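Local structure of peptide ABC transporter permease (Staphylococcus hominis, 6EXS) at residues 161-164 and 165-169; 339-342 and 343-347; 399-402 and 403-407. The protein probably imports small peptides and peptide-conjugated thioalcohol malodour precursors into the bacterium, as a member of the POT family of the major facilitator superfamily. All blocks are in the same frame, centred on the assembly; numbering follows the deposited sequence.

Overall arrangement
The three contacts are short helical stretches, each of about two and a half turns, on three different helices, met in order along the chain: interaction 1 on helix 147-174, interaction 2 on helix 338-357 and interaction 3 on helix 396-418. Interaction 2 stands in the middle. Its centre is about 14 Å from that of interaction 1, which it touches where Ala162 CB meets Pro340 CG at 3.6 Å, and about 12 Å from that of interaction 3, where Asn339 O meets Val407 CG2 at 3.4 Å. Interactions 1 and 3 do not touch; their nearest atoms are about 11 Å apart. All three contribute residues to one ligand pocket, so helices distant in sequence jointly line the site of the conjugated peptide.

Interaction 1 (161-164 and 165-169)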
ATOM      1  N   GLY A 161      -8.760   8.864  -5.986  1.00 37.16           N
ATOM      2  CA  GLY A 161      -8.654   7.791  -6.968  1.00 36.05           C
ATOM      3  C   GLY A 161      -9.183   6.489  -6.395  1.00 37.92           C
ATOM      4  O   GLY A 161     -10.002   5.816  -7.024  1.00 37.35           O
ATOM      5  N   ALA A 162      -8.759   6.168  -5.153  1.00 33.47           N
ATOM      6  CA  ALA A 162      -9.193   4.993  -4.399  1.00 32.56           C
ATOM      7  C   ALA A 162     -10.700   5.001  -4.089  1.00 37.06           C
ATOM      8  O   ALA A 162     -11.287   3.927  -4.002  1.00 38.45           O
ATOM      9  CB  ALA A 162      -8.396   4.870  -3.113  1.00 32.59           C
ATOM     10  N   LEU A 163     -11.315   6.192  -3.907  1.00 32.52           N
ATOM     11  CA  LEU A 163     -12.743   6.341  -3.599  1.00 31.75           C
ATOM     12  C   LEU A 163     -13.646   6.200  -4.820  1.00 35.52           C
ATOM     13  O   LEU A 163     -14.622   5.462  -4.747  1.00 36.19           O
ATOM     14  CB  LEU A 163     -13.031   7.671  -2.843  1.00 31.74           C
ATOM     15  CG  LEU A 163     -14.491   8.156  -2.765  1.00 36.88           C
ATOM     16  CD1 LEU A 163     -15.374   7.223  -1.896  1.00 37.65           C
ATOM     17  CD2 LEU A 163     -14.572   9.581  -2.278  1.00 37.48           C
ATOM     18  N   ILE A 164     -13.336   6.920  -5.920  1.00 31.70           N
ATOM     19  CA  ILE A 164     -14.137   6.972  -7.154  1.00 31.79           C
ATOM     20  C   ILE A 164     -14.091   5.673  -8.005  1.00 35.34           C
ATOM     21  O   ILE A 164     -15.141   5.244  -8.498  1.00 35.26           O
ATOM     22  CB  ILE A 164     -13.754   8.235  -7.996  1.00 35.10           C
ATOM     23  CG1 ILE A 164     -13.991   9.544  -7.184  1.00 35.96           C
ATOM     24  CG2 ILE A 164     -14.527   8.298  -9.314  1.00 35.85           C
ATOM     25  CD1 ILE A 164     -13.277  10.813  -7.719  1.00 42.30           C
ATOM     26  N   SER A 165     -12.895   5.082  -8.211  1.00 31.04           N
ATOM     27  CA  SER A 165     -12.729   3.909  -9.077  1.00 30.24           C
ATOM     28  C   SER A 165     -13.594   2.678  -8.699  1.00 36.64           C
ATOM     29  O   SER A 165     -14.191   2.144  -9.631  1.00 37.13           O
ATOM     30  CB  SER A 165     -11.266   3.520  -9.226  1.00 30.73           C
ATOM     31  OG  SER A 165     -10.631   3.243  -7.989  1.00 33.31           O
ATOM     32  N   PRO A 166     -13.737   2.203  -7.422  1.00 34.51           N
ATOM     33  CA  PRO A 166     -14.633   1.055  -7.166  1.00 34.93           C
ATOM     34  C   PRO A 166     -16.099   1.375  -7.507  1.00 40.17           C
ATOM     35  O   PRO A 166     -16.798   0.508  -8.044  1.00 39.80           O
ATOM     36  CB  PRO A 166     -14.434   0.780  -5.669  1.00 36.36           C
ATOM     37  CG  PRO A 166     -13.115   1.422  -5.328  1.00 40.13           C
ATOM     38  CD  PRO A 166     -13.138   2.668  -6.154  1.00 35.84           C
ATOM     39  N   ILE A 167     -16.535   2.639  -7.261  1.00 37.00           N
ATOM     40  CA  ILE A 167     -17.881   3.128  -7.588  1.00 38.10           C
ATOM     41  C   ILE A 167     -18.123   3.015  -9.105  1.00 45.05           C
ATOM     42  O   ILE A 167     -19.187   2.534  -9.506  1.00 47.09           O
ATOM     43  CB  ILE A 167     -18.145   4.559  -7.019  1.00 41.23           C
ATOM     44  CG1 ILE A 167     -18.095   4.567  -5.468  1.00 41.20           C
ATOM     45  CG2 ILE A 167     -19.471   5.154  -7.522  1.00 42.91           C
ATOM     46  CD1 ILE A 167     -18.025   5.984  -4.795  1.00 42.98           C
ATOM     47  N   ILE A 168     -17.117   3.384  -9.935  1.00 41.44           N
ATOM     48  CA  ILE A 168     -17.210   3.327 -11.408  1.00 41.35           C
ATOM     49  C   ILE A 168     -17.165   1.885 -11.946  1.00 46.05           C
ATOM     50  O   ILE A 168     -17.928   1.549 -12.859  1.00 46.61           O
ATOM     51  CB  ILE A 168     -16.160   4.259 -12.101  1.00 43.91           C
ATOM     52  CG1 ILE A 168     -16.526   5.751 -11.861  1.00 44.62           C
ATOM     53  CG2 ILE A 168     -16.011   3.957 -13.615  1.00 44.09           C
ATOM     54  CD1 ILE A 168     -15.570   6.764 -12.415  1.00 53.70           C
ATOM     55  N   LEU A 169     -16.293   1.041 -11.376  1.00 42.17           N
ATOM     56  CA  LEU A 169     -16.079  -0.319 -11.854  1.00 41.53           C
ATOM     57  C   LEU A 169     -17.020  -1.368 -11.263  1.00 44.74           C
ATOM     58  O   LEU A 169     -17.027  -2.500 -11.753  1.00 45.19           O
ATOM     59  CB  LEU A 169     -14.618  -0.715 -11.686  1.00 41.56           C
ATOM     60  CG  LEU A 169     -13.682   0.107 -12.578  1.00 47.65           C
ATOM     61  CD1 LEU A 169     -12.293   0.031 -12.103  1.00 48.65           C
ATOM     62  CD2 LEU A 169     -13.758  -0.321 -14.030  1.00 50.13           C
TER
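Ser165 turns its hydroxyl back onto its own helix, where the carbonyl oxygen of Gly161 receives two bonds from this one residue. The OG of Ser165 lies 2.8 Å from Gly161 O, while the backbone N of Ser165 reaches the same oxygen at 3.2 Å, the two donors approaching from opposite faces of the carbonyl plane. With chi1 at 58°, OG sits between the serine's backbone N and carbonyl carbon, which brings it over the preceding turn and gives a buried hydroxyl a partner. The next residue, Pro166, has no N-H to offer; its CD comes to 3.1 Å from Ala162 O, and the helix kinks. Leu163 O accepts a bond from outside the helix, from Ser337 OG. Further on, Ile168 N bonds to Ile164 O at 3.1 Å. Along the outside of the helix two pairs of branched side chains run alongside each other and point the same way: Leu163 CD1 meets Ile167 CD1 at 4.1 Å, and Ile164 CG2 meets Ile168 CD1 more closely, at 3.6 Å. Phe30 of helix 16-44 packs against Ile164 and Ile168, whereas Leu163 faces Leu341 and Leu344 of helix 338-357. Ala162 touches the bound ligand; the arrangement is that of a proline-kinked transmembrane helix lining the substrate pocket of a major facilitator transporter.

Interaction 2 (339-342 and 343-347); sequences NPLF and ILLFA. With C3H (2-[[(2~{R})-2-azanyl-3-[(3~{S})-3-methyl-1-oxidanyl-hexan-3-yl]sulfanyl-propanoyl]amino]ethanoic acid), chain O.
The beginning of helix 338-357, where Asn339 and Ile343 meet one turn apart, belongs to the substrate pocket of this major facilitator transporter, and here a backbone N-H of the first helical turn binds the ligand directly. The N-H of Asn339 is given to the alcohol oxygen O of the conjugated peptide, 3.0 Å away and fairly straight at 163°; Phe335 O and Gln336 O also bond to the ligand. The Pro340 ring packs beside the ligand's amino group, its CG 3.7 Å from the ligand's N. The side chain of Asn339 extends with CG anti to the backbone N (chi1 -178°), and its amide is held from another helix: ND2 bonds to Glu410 OE1, while OD1 is turned to the CD1 methyl of Ile343. Behind this, the backbone carries four successive hydrogen bonds, among them Ile343 N to Asn339 O at 3.1 Å. The apolar side chains form two further pairs. Leu341 and Leu345 cross obliquely, with Leu341 CG 3.9 Å from Leu345 CD1. Phe342 and Phe346 lie side by side and point the same way, yet their rings are turned 43° against each other, an oblique pair whose closest carbons are Phe342 CD2 and Phe346 CE2 at 3.5 Å. One face of the Phe346 ring carries the CB of Leu345, 3.8 Å above the plane and displaced toward the rim.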
ATOM      1  N   ASN A 339     -12.817   3.055   3.442  1.00 36.54           N
ATOM      2  CA  ASN A 339     -11.586   3.585   4.023  1.00 37.07           C
ATOM      3  C   ASN A 339     -11.130   4.925   3.364  1.00 40.85           C
ATOM      4  O   ASN A 339     -10.934   5.876   4.116  1.00 39.07           O
ATOM      5  CB  ASN A 339     -10.501   2.508   3.999  1.00 36.50           C
ATOM      6  CG  ASN A 339      -9.188   2.869   4.593  1.00 54.14           C
ATOM      7  OD1 ASN A 339      -8.394   3.543   3.956  1.00 49.92           O
ATOM      8  ND2 ASN A 339      -8.889   2.324   5.770  1.00 44.18           N
ATOM      9  N   PRO A 340     -11.016   5.055   2.007  1.00 37.52           N
ATOM     10  CA  PRO A 340     -10.647   6.364   1.425  1.00 36.91           C
ATOM     11  C   PRO A 340     -11.668   7.480   1.678  1.00 40.90           C
ATOM     12  O   PRO A 340     -11.255   8.632   1.825  1.00 40.00           O
ATOM     13  CB  PRO A 340     -10.485   6.071  -0.069  1.00 38.60           C
ATOM     14  CG  PRO A 340     -10.477   4.587  -0.199  1.00 42.59           C
ATOM     15  CD  PRO A 340     -11.215   4.040   0.951  1.00 38.17           C
ATOM     16  N   LEU A 341     -12.986   7.160   1.750  1.00 38.76           N
ATOM     17  CA  LEU A 341     -14.020   8.163   2.048  1.00 39.26           C
ATOM     18  C   LEU A 341     -13.834   8.742   3.460  1.00 44.91           C
ATOM     19  O   LEU A 341     -13.856   9.967   3.621  1.00 45.70           O
ATOM     20  CB  LEU A 341     -15.442   7.593   1.893  1.00 39.47           C
ATOM     21  CG  LEU A 341     -16.606   8.533   2.280  1.00 44.03           C
ATOM     22  CD1 LEU A 341     -16.733   9.694   1.306  1.00 44.23           C
ATOM     23  CD2 LEU A 341     -17.914   7.780   2.377  1.00 44.44           C
ATOM     24  N   PHE A 342     -13.634   7.870   4.468  1.00 41.28           N
ATOM     25  CA  PHE A 342     -13.435   8.292   5.861  1.00 41.87           C
ATOM     26  C   PHE A 342     -12.125   9.046   6.069  1.00 45.96           C
ATOM     27  O   PHE A 342     -12.089   9.962   6.890  1.00 46.91           O
ATOM     28  CB  PHE A 342     -13.581   7.114   6.827  1.00 44.04           C
ATOM     29  CG  PHE A 342     -15.027   6.847   7.174  1.00 46.20           C
ATOM     30  CD1 PHE A 342     -15.885   6.253   6.251  1.00 48.56           C
ATOM     31  CD2 PHE A 342     -15.542   7.218   8.410  1.00 49.08           C
ATOM     32  CE1 PHE A 342     -17.232   6.046   6.554  1.00 50.12           C
ATOM     33  CE2 PHE A 342     -16.891   6.996   8.720  1.00 52.48           C
ATOM     34  CZ  PHE A 342     -17.726   6.415   7.790  1.00 50.23           C
ATOM     35  N   ILE A 343     -11.068   8.695   5.302  1.00 40.98           N
ATOM     36  CA  ILE A 343      -9.792   9.408   5.345  1.00 40.31           C
ATOM     37  C   ILE A 343     -10.051  10.821   4.816  1.00 44.89           C
ATOM     38  O   ILE A 343      -9.722  11.779   5.498  1.00 45.66           O
ATOM     39  CB  ILE A 343      -8.654   8.665   4.585  1.00 42.24           C
ATOM     40  CG1 ILE A 343      -8.262   7.360   5.320  1.00 41.73           C
ATOM     41  CG2 ILE A 343      -7.418   9.579   4.418  1.00 42.34           C
ATOM     42  CD1 ILE A 343      -7.414   6.428   4.536  1.00 46.25           C
ATOM     43  N   LEU A 344     -10.705  10.944   3.647  1.00 41.36           N
ATOM     44  CA  LEU A 344     -11.041  12.234   3.041  1.00 41.48           C
ATOM     45  C   LEU A 344     -11.884  13.130   3.945  1.00 48.23           C
ATOM     46  O   LEU A 344     -11.597  14.320   4.055  1.00 48.88           O
ATOM     47  CB  LEU A 344     -11.715  12.058   1.662  1.00 40.81           C
ATOM     48  CG  LEU A 344     -10.803  11.683   0.490  1.00 43.63           C
ATOM     49  CD1 LEU A 344     -11.597  11.049  -0.618  1.00 43.77           C
ATOM     50  CD2 LEU A 344     -10.049  12.875  -0.044  1.00 43.60           C
ATOM     51  N   LEU A 345     -12.889  12.564   4.617  1.00 47.08           N
ATOM     52  CA  LEU A 345     -13.768  13.348   5.490  1.00 48.32           C
ATOM     53  C   LEU A 345     -13.174  13.685   6.846  1.00 54.45           C
ATOM     54  O   LEU A 345     -13.419  14.784   7.345  1.00 55.26           O
ATOM     55  CB  LEU A 345     -15.128  12.643   5.724  1.00 48.36           C
ATOM     56  CG  LEU A 345     -16.003  12.278   4.526  1.00 51.79           C
ATOM     57  CD1 LEU A 345     -17.099  11.321   4.948  1.00 51.62           C
ATOM     58  CD2 LEU A 345     -16.578  13.510   3.851  1.00 53.26           C
ATOM     59  N   PHE A 346     -12.446  12.743   7.473  1.00 51.64           N
ATOM     60  CA  PHE A 346     -11.997  12.957   8.844  1.00 52.77           C
ATOM     61  C   PHE A 346     -10.477  13.116   9.067  1.00 59.63           C
ATOM     62  O   PHE A 346     -10.109  13.435  10.199  1.00 61.17           O
ATOM     63  CB  PHE A 346     -12.576  11.859   9.747  1.00 54.64           C
ATOM     64  CG  PHE A 346     -14.084  11.762   9.619  1.00 56.42           C
ATOM     65  CD1 PHE A 346     -14.909  12.781  10.092  1.00 60.39           C
ATOM     66  CD2 PHE A 346     -14.676  10.681   8.979  1.00 57.81           C
ATOM     67  CE1 PHE A 346     -16.301  12.705   9.945  1.00 61.55           C
ATOM     68  CE2 PHE A 346     -16.071  10.606   8.833  1.00 61.02           C
ATOM     69  CZ  PHE A 346     -16.873  11.612   9.324  1.00 59.97           C
ATOM     70  N   ALA A 347      -9.605  13.000   8.023  1.00 55.98           N
ATOM     71  CA  ALA A 347      -8.159  13.256   8.191  1.00 56.09           C
ATOM     72  C   ALA A 347      -7.887  14.745   8.516  1.00 63.17           C
ATOM     73  O   ALA A 347      -7.091  14.982   9.431  1.00 63.22           O
ATOM     74  CB  ALA A 347      -7.358  12.821   6.974  1.00 55.79           C
TER
HETATM   75  O2  C3H O 514      -4.409   4.201  -0.537  0.75 69.54           O
HETATM   76  C11 C3H O 514      -5.170   4.634   0.253  0.75 68.31           C
HETATM   77  O3  C3H O 514      -4.827   5.413   1.219  0.75 68.52           O
HETATM   78  C10 C3H O 514      -6.634   4.310   0.305  0.75 66.90           C
HETATM   79  N1  C3H O 514      -6.947   3.003  -0.222  0.75 65.30           N
HETATM   80  C9  C3H O 514      -6.887   1.920   0.534  0.75 65.79           C
HETATM   81  O1  C3H O 514      -5.924   1.647   1.235  0.75 68.68           O
HETATM   82  C8  C3H O 514      -8.061   0.997   0.543  0.75 63.57           C
HETATM   83  N   C3H O 514      -8.915   1.297  -0.599  0.75 63.93           N
HETATM   84  C7  C3H O 514      -7.611  -0.460   0.428  0.75 63.34           C
HETATM   85  S   C3H O 514      -7.596  -1.454   1.944  0.75 63.64           S
HETATM   86  C3  C3H O 514      -9.329  -1.735   2.595  0.75 55.14           C
HETATM   87  C4  C3H O 514     -10.024  -2.604   1.578  0.75 52.12           C
HETATM   88  C5  C3H O 514      -9.957  -0.356   2.832  0.75 51.07           C
HETATM   89  C6  C3H O 514     -11.434  -0.314   3.156  0.75 46.34           C
HETATM   90  O   C3H O 514     -12.164   0.386   2.204  0.75 41.31           O
HETATM   91  C2  C3H O 514      -9.296  -2.456   3.940  0.75 54.02           C
HETATM   92  C1  C3H O 514      -9.874  -1.681   5.112  0.75 51.79           C
HETATM   93  C   C3H O 514      -9.810  -2.478   6.386  0.75 50.23           C

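Interaction 3 (399-402 and 403-407). With C3H (2-[[(2~{R})-2-azanyl-3-[(3~{S})-3-methyl-1-oxidanyl-hexan-3-yl]sulfanyl-propanoyl]amino]ethanoic acid), chain O; OLC ((2R)-2,3-dihydroxypropyl (9Z)-octadec-9-enoate), chain B.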
ATOM      1  N   VAL A 399     -20.586  -5.403   8.549  1.00 44.69           N
ATOM      2  CA  VAL A 399     -19.342  -5.479   7.756  1.00 43.16           C
ATOM      3  C   VAL A 399     -18.804  -4.064   7.533  1.00 46.03           C
ATOM      4  O   VAL A 399     -17.604  -3.848   7.668  1.00 46.22           O
ATOM      5  CB  VAL A 399     -19.523  -6.252   6.418  1.00 46.37           C
ATOM      6  CG1 VAL A 399     -18.175  -6.538   5.756  1.00 45.55           C
ATOM      7  CG2 VAL A 399     -20.295  -7.548   6.631  1.00 46.87           C
ATOM      8  N   ILE A 400     -19.712  -3.098   7.249  1.00 40.70           N
ATOM      9  CA  ILE A 400     -19.392  -1.683   7.061  1.00 38.96           C
ATOM     10  C   ILE A 400     -18.851  -1.073   8.376  1.00 41.12           C
ATOM     11  O   ILE A 400     -17.863  -0.340   8.336  1.00 39.98           O
ATOM     12  CB  ILE A 400     -20.591  -0.901   6.430  1.00 41.71           C
ATOM     13  CG1 ILE A 400     -20.844  -1.394   4.971  1.00 40.47           C
ATOM     14  CG2 ILE A 400     -20.346   0.630   6.471  1.00 42.49           C
ATOM     15  CD1 ILE A 400     -22.177  -1.038   4.366  1.00 39.65           C
ATOM     16  N   LEU A 401     -19.462  -1.422   9.532  1.00 37.57           N
ATOM     17  CA  LEU A 401     -19.023  -0.979  10.864  1.00 37.15           C
ATOM     18  C   LEU A 401     -17.595  -1.471  11.154  1.00 39.57           C
ATOM     19  O   LEU A 401     -16.810  -0.730  11.743  1.00 38.69           O
ATOM     20  CB  LEU A 401     -20.016  -1.422  11.968  1.00 38.05           C
ATOM     21  CG  LEU A 401     -19.704  -1.066  13.444  1.00 42.64           C
ATOM     22  CD1 LEU A 401     -19.340   0.430  13.643  1.00 42.06           C
ATOM     23  CD2 LEU A 401     -20.845  -1.472  14.346  1.00 43.64           C
ATOM     24  N   SER A 402     -17.246  -2.686  10.697  1.00 35.88           N
ATOM     25  CA  SER A 402     -15.888  -3.220  10.861  1.00 35.51           C
ATOM     26  C   SER A 402     -14.858  -2.353  10.104  1.00 38.48           C
ATOM     27  O   SER A 402     -13.839  -1.989  10.683  1.00 37.88           O
ATOM     28  CB  SER A 402     -15.816  -4.669  10.408  1.00 38.34           C
ATOM     29  OG  SER A 402     -14.546  -5.198  10.747  1.00 49.69           O
ATOM     30  N   TYR A 403     -15.170  -1.967   8.846  1.00 34.74           N
ATOM     31  CA  TYR A 403     -14.341  -1.087   8.015  1.00 33.28           C
ATOM     32  C   TYR A 403     -14.155   0.288   8.677  1.00 39.45           C
ATOM     33  O   TYR A 403     -13.042   0.809   8.695  1.00 39.45           O
ATOM     34  CB  TYR A 403     -14.973  -0.904   6.623  1.00 32.35           C
ATOM     35  CG  TYR A 403     -14.698  -2.047   5.669  1.00 31.52           C
ATOM     36  CD1 TYR A 403     -13.447  -2.197   5.072  1.00 31.29           C
ATOM     37  CD2 TYR A 403     -15.694  -2.961   5.341  1.00 31.55           C
ATOM     38  CE1 TYR A 403     -13.192  -3.240   4.184  1.00 30.96           C
ATOM     39  CE2 TYR A 403     -15.439  -4.030   4.485  1.00 31.73           C
ATOM     40  CZ  TYR A 403     -14.190  -4.157   3.894  1.00 38.61           C
ATOM     41  OH  TYR A 403     -13.937  -5.198   3.034  1.00 36.72           O
ATOM     42  N   VAL A 404     -15.248   0.856   9.228  1.00 36.93           N
ATOM     43  CA  VAL A 404     -15.269   2.171   9.878  1.00 37.01           C
ATOM     44  C   VAL A 404     -14.391   2.184  11.135  1.00 43.26           C
ATOM     45  O   VAL A 404     -13.659   3.153  11.339  1.00 43.60           O
ATOM     46  CB  VAL A 404     -16.715   2.692  10.141  1.00 40.80           C
ATOM     47  CG1 VAL A 404     -16.704   4.007  10.916  1.00 40.94           C
ATOM     48  CG2 VAL A 404     -17.507   2.841   8.837  1.00 39.64           C
ATOM     49  N   ILE A 405     -14.431   1.115  11.960  1.00 40.56           N
ATOM     50  CA  ILE A 405     -13.603   1.046  13.174  1.00 40.90           C
ATOM     51  C   ILE A 405     -12.113   0.999  12.801  1.00 45.18           C
ATOM     52  O   ILE A 405     -11.301   1.710  13.398  1.00 45.50           O
ATOM     53  CB  ILE A 405     -14.041  -0.085  14.148  1.00 44.54           C
ATOM     54  CG1 ILE A 405     -15.502   0.131  14.628  1.00 44.87           C
ATOM     55  CG2 ILE A 405     -13.071  -0.203  15.356  1.00 45.24           C
ATOM     56  CD1 ILE A 405     -16.216  -1.155  15.107  1.00 54.84           C
ATOM     57  N   CYS A 406     -11.777   0.223  11.763  1.00 41.10           N
ATOM     58  CA  CYS A 406     -10.406   0.091  11.274  1.00 39.78           C
ATOM     59  C   CYS A 406      -9.819   1.398  10.715  1.00 42.50           C
ATOM     60  O   CYS A 406      -8.659   1.715  10.998  1.00 40.24           O
ATOM     61  CB  CYS A 406     -10.292  -1.045  10.267  1.00 38.88           C
ATOM     62  SG  CYS A 406      -8.620  -1.703  10.114  1.00 42.57           S
ATOM     63  N   VAL A 407     -10.611   2.139   9.915  1.00 40.27           N
ATOM     64  CA  VAL A 407     -10.164   3.402   9.325  1.00 40.76           C
ATOM     65  C   VAL A 407     -10.010   4.494  10.419  1.00 44.25           C
ATOM     66  O   VAL A 407      -9.071   5.276  10.329  1.00 43.58           O
ATOM     67  CB  VAL A 407     -10.999   3.854   8.098  1.00 45.06           C
ATOM     68  CG1 VAL A 407     -12.456   4.134   8.457  1.00 45.35           C
ATOM     69  CG2 VAL A 407     -10.361   5.054   7.403  1.00 44.63           C
TER
HETATM   70  O2  C3H O 514      -4.409   4.201  -0.537  0.75 69.54           O
HETATM   71  C11 C3H O 514      -5.170   4.634   0.253  0.75 68.31           C
HETATM   72  O3  C3H O 514      -4.827   5.413   1.219  0.75 68.52           O
HETATM   73  C10 C3H O 514      -6.634   4.310   0.305  0.75 66.90           C
HETATM   74  N1  C3H O 514      -6.947   3.003  -0.222  0.75 65.30           N
HETATM   75  C9  C3H O 514      -6.887   1.920   0.534  0.75 65.79           C
HETATM   76  O1  C3H O 514      -5.924   1.647   1.235  0.75 68.68           O
HETATM   77  C8  C3H O 514      -8.061   0.997   0.543  0.75 63.57           C
HETATM   78  N   C3H O 514      -8.915   1.297  -0.599  0.75 63.93           N
HETATM   79  C7  C3H O 514      -7.611  -0.460   0.428  0.75 63.34           C
HETATM   80  S   C3H O 514      -7.596  -1.454   1.944  0.75 63.64           S
HETATM   81  C3  C3H O 514      -9.329  -1.735   2.595  0.75 55.14           C
HETATM   82  C4  C3H O 514     -10.024  -2.604   1.578  0.75 52.12           C
HETATM   83  C5  C3H O 514      -9.957  -0.356   2.832  0.75 51.07           C
HETATM   84  C6  C3H O 514     -11.434  -0.314   3.156  0.75 46.34           C
HETATM   85  O   C3H O 514     -12.164   0.386   2.204  0.75 41.31           O
HETATM   86  C2  C3H O 514      -9.296  -2.456   3.940  0.75 54.02           C
HETATM   87  C1  C3H O 514      -9.874  -1.681   5.112  0.75 51.79           C
HETATM   88  C   C3H O 514      -9.810  -2.478   6.386  0.75 50.23           C
HETATM   89  C18 OLC B 501     -19.390   4.831  -0.519  1.00 48.17           C
HETATM   90  C10 OLC B 501     -21.774   3.933   8.561  1.00 64.80           C
HETATM   91  C9  OLC B 501     -21.838   3.025   9.533  1.00 66.27           C
HETATM   92  C17 OLC B 501     -18.764   4.040   0.608  1.00 48.88           C
HETATM   93  C11 OLC B 501     -22.307   3.842   7.148  1.00 63.15           C
HETATM   94  C8  OLC B 501     -22.444   1.645   9.477  1.00 67.48           C
HETATM   95  C24 OLC B 501     -29.620  -5.668  14.574  1.00 80.32           C
HETATM   96  C16 OLC B 501     -19.765   3.381   1.539  1.00 49.62           C
HETATM   97  C12 OLC B 501     -21.298   4.308   6.088  1.00 60.82           C
HETATM   98  C7  OLC B 501     -23.810   1.514  10.162  1.00 69.46           C
HETATM   99  C15 OLC B 501     -20.169   4.211   2.749  1.00 52.35           C
HETATM  100  C13 OLC B 501     -21.863   4.399   4.678  1.00 57.51           C
HETATM  101  C6  OLC B 501     -23.802   1.477  11.692  1.00 71.13           C
HETATM  102  C14 OLC B 501     -21.161   3.501   3.666  1.00 55.32           C
HETATM  103  C5  OLC B 501     -23.425   0.145  12.347  1.00 70.45           C
HETATM  104  C4  OLC B 501     -24.446  -0.995  12.264  1.00 69.41           C
HETATM  105  C3  OLC B 501     -25.669  -0.856  13.162  1.00 69.51           C
HETATM  106  C2  OLC B 501     -26.257  -2.197  13.608  1.00 69.30           C
HETATM  107  C21 OLC B 501     -28.543  -4.826  12.434  1.00 73.78           C
HETATM  108  C1  OLC B 501     -27.231  -2.836  12.656  1.00 67.68           C
HETATM  109  C22 OLC B 501     -29.782  -5.401  13.092  1.00 77.32           C
HETATM  110  O19 OLC B 501     -27.356  -2.542  11.499  1.00 64.93           O
HETATM  111  O25 OLC B 501     -28.681  -6.708  14.819  1.00 82.62           O
HETATM  112  O23 OLC B 501     -30.911  -4.555  12.865  1.00 79.16           O
HETATM  113  O20 OLC B 501     -27.935  -3.802  13.264  1.00 70.90           O
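Tyr403 lies alongside Val399, and here the packing is tight. Its CD2 is 3.1 Å from Val399 O, the same oxygen that accepts the bond from Tyr403 N, while CE2 rests 3.9 Å from Val399 CG1. With CG anti to the carbonyl carbon (chi1 -81°), the ring swings back along the helix, and its OH bonds to Gly305 O, which probably restrains the ring. The CD1/CE1 side of the ring is turned to the ligand: Tyr403 CD1 lies 3.4 Å from the ligand's C6, obliquely to the ring, whereas the ligand's C2 lies at the edge, in plane. Phe335 meets the Tyr403 ring with planes about 20° apart. Helix 396-418 thus contributes an aromatic side chain to the peptide pocket of a POT-family major facilitator fold, and one turn further on, Cys406 SG comes within 4.0 Å of the ligand's terminal carbon C. Away from the pocket, Ile400 and Val404 meet more loosely, their CG2 atoms 4.3 Å apart, and a monoolein chain lies beside this flank, its C5 reaching Leu401 CD2 at 3.6 Å. On the same lipid side Leu401 and Ile405 form a close pair, crossing at a slant, methyl against methyl, with their CD1 atoms 3.8 Å apart.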